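PDB 3A72: Exo-arabinanase, which probably hydrolyses the alpha-1,5 linkages of arabinan in exo fashion, and is seen here with arabinobiose bound. Local coordinates for residues R327-S333 with S345-L351. Numbering follows the deposited sequence.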
loop_
_atom_site.group_PDB
_atom_site.type_symbol
_atom_site.label_atom_id
_atom_site.label_comp_id
_atom_site.label_asym_id
_atom_site.label_seq_id
_atom_site.Cartn_x
_atom_site.Cartn_y
_atom_site.Cartn_z
ATOM N N ARG A 327 -6.817 14.059 13.453
ATOM C CA ARG A 327 -8.123 14.537 13.062
ATOM C C ARG A 327 -8.467 14.422 11.570
ATOM O O ARG A 327 -9.643 14.351 11.246
ATOM C CB ARG A 327 -8.195 16.033 13.481
ATOM C CG ARG A 327 -9.564 16.649 13.136
ATOM C CD ARG A 327 -9.689 18.031 13.848
ATOM N NE ARG A 327 -10.890 18.687 13.293
ATOM C CZ ARG A 327 -11.233 19.924 13.642
ATOM N NH1 ARG A 327 -10.566 20.583 14.554
ATOM N NH2 ARG A 327 -12.291 20.441 13.055
ATOM N N TYR A 328 -7.494 14.462 10.678
ATOM C CA TYR A 328 -7.758 14.569 9.233
ATOM C C TYR A 328 -7.271 13.317 8.523
ATOM O O TYR A 328 -6.201 12.786 8.771
ATOM C CB TYR A 328 -7.055 15.820 8.690
ATOM C CG TYR A 328 -7.634 17.095 9.262
ATOM C CD1 TYR A 328 -8.797 17.644 8.751
ATOM C CD2 TYR A 328 -7.036 17.675 10.380
ATOM C CE1 TYR A 328 -9.340 18.790 9.277
ATOM C CE2 TYR A 328 -7.589 18.854 10.905
ATOM C CZ TYR A 328 -8.723 19.382 10.354
ATOM O OH TYR A 328 -9.294 20.518 10.887
ATOM N N LEU A 329 -8.114 12.866 7.565
ATOM C CA LEU A 329 -7.845 11.698 6.757
ATOM C C LEU A 329 -7.598 12.056 5.284
ATOM O O LEU A 329 -8.476 12.656 4.645
ATOM C CB LEU A 329 -9.058 10.767 6.807
ATOM C CG LEU A 329 -8.937 9.459 5.999
ATOM C CD1 LEU A 329 -7.931 8.508 6.619
ATOM C CD2 LEU A 329 -10.301 8.820 5.852
ATOM N N VAL A 330 -6.466 11.665 4.743
ATOM C CA VAL A 330 -6.170 11.697 3.310
ATOM C C VAL A 330 -6.734 10.459 2.663
ATOM O O VAL A 330 -6.539 9.333 3.152
ATOM C CB VAL A 330 -4.660 11.754 3.127
ATOM C CG1 VAL A 330 -4.192 11.292 1.762
ATOM C CG2 VAL A 330 -4.129 13.165 3.402
ATOM N N VAL A 331 -7.417 10.668 1.524
ATOM C CA VAL A 331 -7.937 9.615 0.677
ATOM C C VAL A 331 -7.417 9.908 -0.740
ATOM O O VAL A 331 -7.783 10.924 -1.328
ATOM C CB VAL A 331 -9.481 9.519 0.705
ATOM C CG1 VAL A 331 -9.911 8.279 -0.038
ATOM C CG2 VAL A 331 -10.007 9.575 2.110
ATOM N N ASN A 332 -6.533 9.059 -1.254
ATOM C CA ASN A 332 -5.704 9.373 -2.434
ATOM C C ASN A 332 -5.877 8.303 -3.473
ATOM O O ASN A 332 -5.526 7.126 -3.209
ATOM C CB ASN A 332 -4.270 9.462 -1.942
ATOM C CG ASN A 332 -3.156 9.565 -2.928
ATOM O OD1 ASN A 332 -3.291 10.010 -4.138
ATOM N ND2 ASN A 332 -2.027 9.168 -2.566
ATOM N N SER A 333 -6.405 8.642 -4.633
ATOM C CA SER A 333 -6.554 7.720 -5.747
ATOM C C SER A 333 -5.571 8.054 -6.870
ATOM O O SER A 333 -5.224 9.223 -7.095
ATOM C CB SER A 333 -8.001 7.791 -6.318
ATOM O OG SER A 333 -8.141 6.830 -7.363
ATOM N N SER A 345 -5.334 12.079 -7.546
ATOM C CA SER A 345 -6.101 13.073 -6.803
ATOM C C SER A 345 -6.102 12.721 -5.320
ATOM O O SER A 345 -5.812 11.599 -4.901
ATOM C CB SER A 345 -7.503 13.208 -7.350
ATOM O OG SER A 345 -8.270 12.064 -7.146
ATOM N N VAL A 346 -6.527 13.708 -4.522
ATOM C CA VAL A 346 -6.612 13.524 -3.102
ATOM C C VAL A 346 -7.751 14.360 -2.516
ATOM O O VAL A 346 -8.011 15.483 -2.944
ATOM C CB VAL A 346 -5.258 13.896 -2.440
ATOM C CG1 VAL A 346 -4.908 15.358 -2.636
ATOM C CG2 VAL A 346 -5.212 13.526 -0.973
ATOM N N SER A 347 -8.413 13.745 -1.522
ATOM C CA SER A 347 -9.365 14.448 -0.664
ATOM C C SER A 347 -8.872 14.350 0.783
ATOM O O SER A 347 -8.148 13.428 1.130
ATOM C CB SER A 347 -10.751 13.860 -0.799
ATOM O OG SER A 347 -11.248 13.933 -2.126
ATOM N N VAL A 348 -9.309 15.320 1.595
ATOM C CA VAL A 348 -9.037 15.316 3.025
ATOM C C VAL A 348 -10.367 15.436 3.721
ATOM O O VAL A 348 -11.159 16.333 3.415
ATOM C CB VAL A 348 -8.078 16.459 3.422
ATOM C CG1 VAL A 348 -7.849 16.455 4.935
ATOM C CG2 VAL A 348 -6.747 16.314 2.710
ATOM N N MET A 349 -10.632 14.537 4.659
ATOM C CA MET A 349 -11.832 14.511 5.437
ATOM C C MET A 349 -11.554 14.858 6.868
ATOM O O MET A 349 -10.546 14.485 7.447
ATOM C CB MET A 349 -12.466 13.070 5.370
ATOM C CG MET A 349 -12.719 12.592 3.952
ATOM S SD MET A 349 -13.305 10.904 3.883
ATOM C CE MET A 349 -14.977 11.082 4.485
ATOM N N ASP A 350 -12.515 15.588 7.489
ATOM C CA ASP A 350 -12.431 16.007 8.892
ATOM C C ASP A 350 -13.079 14.952 9.746
ATOM O O ASP A 350 -14.314 14.871 9.810
ATOM C CB ASP A 350 -13.084 17.368 9.079
ATOM C CG ASP A 350 -12.965 17.881 10.497
ATOM O OD1 ASP A 350 -12.440 17.171 11.376
ATOM O OD2 ASP A 350 -13.352 19.088 10.720
ATOM N N LEU A 351 -12.273 14.113 10.388
ATOM C CA LEU A 351 -12.758 12.991 11.199
ATOM C C LEU A 351 -13.509 13.461 12.436
ATOM O O LEU A 351 -14.311 12.668 12.993
ATOM C CB LEU A 351 -11.624 12.045 11.556
ATOM C CG LEU A 351 -10.908 11.435 10.319
ATOM C CD1 LEU A 351 -9.680 10.630 10.798
ATOM C CD2 LEU A 351 -11.844 10.640 9.464
HETATM O O HOH W 1 -11.859 21.251 9.529
#
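R327 meets D350 where a regular antiparallel hairpin runs out, a worked example of an ion pair closing the end of a strand pair. Between strands 328-333 and 344-350, three hydrogen-bonded pairs, L329 with M349, V331 with S347 and S333 with S345, alternate with non-hydrogen-bonded ones, where most of the CA-H groups point at carbonyl oxygens of the other strand. One further bond, L351 N to R327 O, carries the pairing to the start of the C-terminal helix.

With CG anti to the backbone N (chi1 -179°), the R327 chain leaves CB fully extended. Its CG passes over one face of the Y328 ring, near the rim, and comes within 3.4 Å of D350 OD1. CD runs on past the same oxygen. NE then donates to D350 OD1 at 2.9 Å, almost perfectly straight at 176°, and at the tip NH2 reaches D350 OD2, also at 2.9 Å. Both oxygens are met on their syn sides, yet the two planes are turned 34° apart. Y328 OH sits 3.3 Å above the centre of the guanidinium, and a water links that hydroxyl to D350 OD2.

Farther along the same face, V330 CG1 touches V346 CG2 at 3.7 Å, and on the reverse face M349 SD packs against both V331 CG2 and L329 CD2. There S345 and S347 turn their hydroxyls to E310. Strand 6-10, from the N-terminus, pairs with 344-350 to complete this four-stranded sheet, the closure expected of a sialidase-like propeller.

D350 OD1 also caps the helix by accepting from K352 N. Two arginine bonds, a water and this cap together fix the carboxylate's rotation, and the neighbouring positive charge probably favours its ionised form.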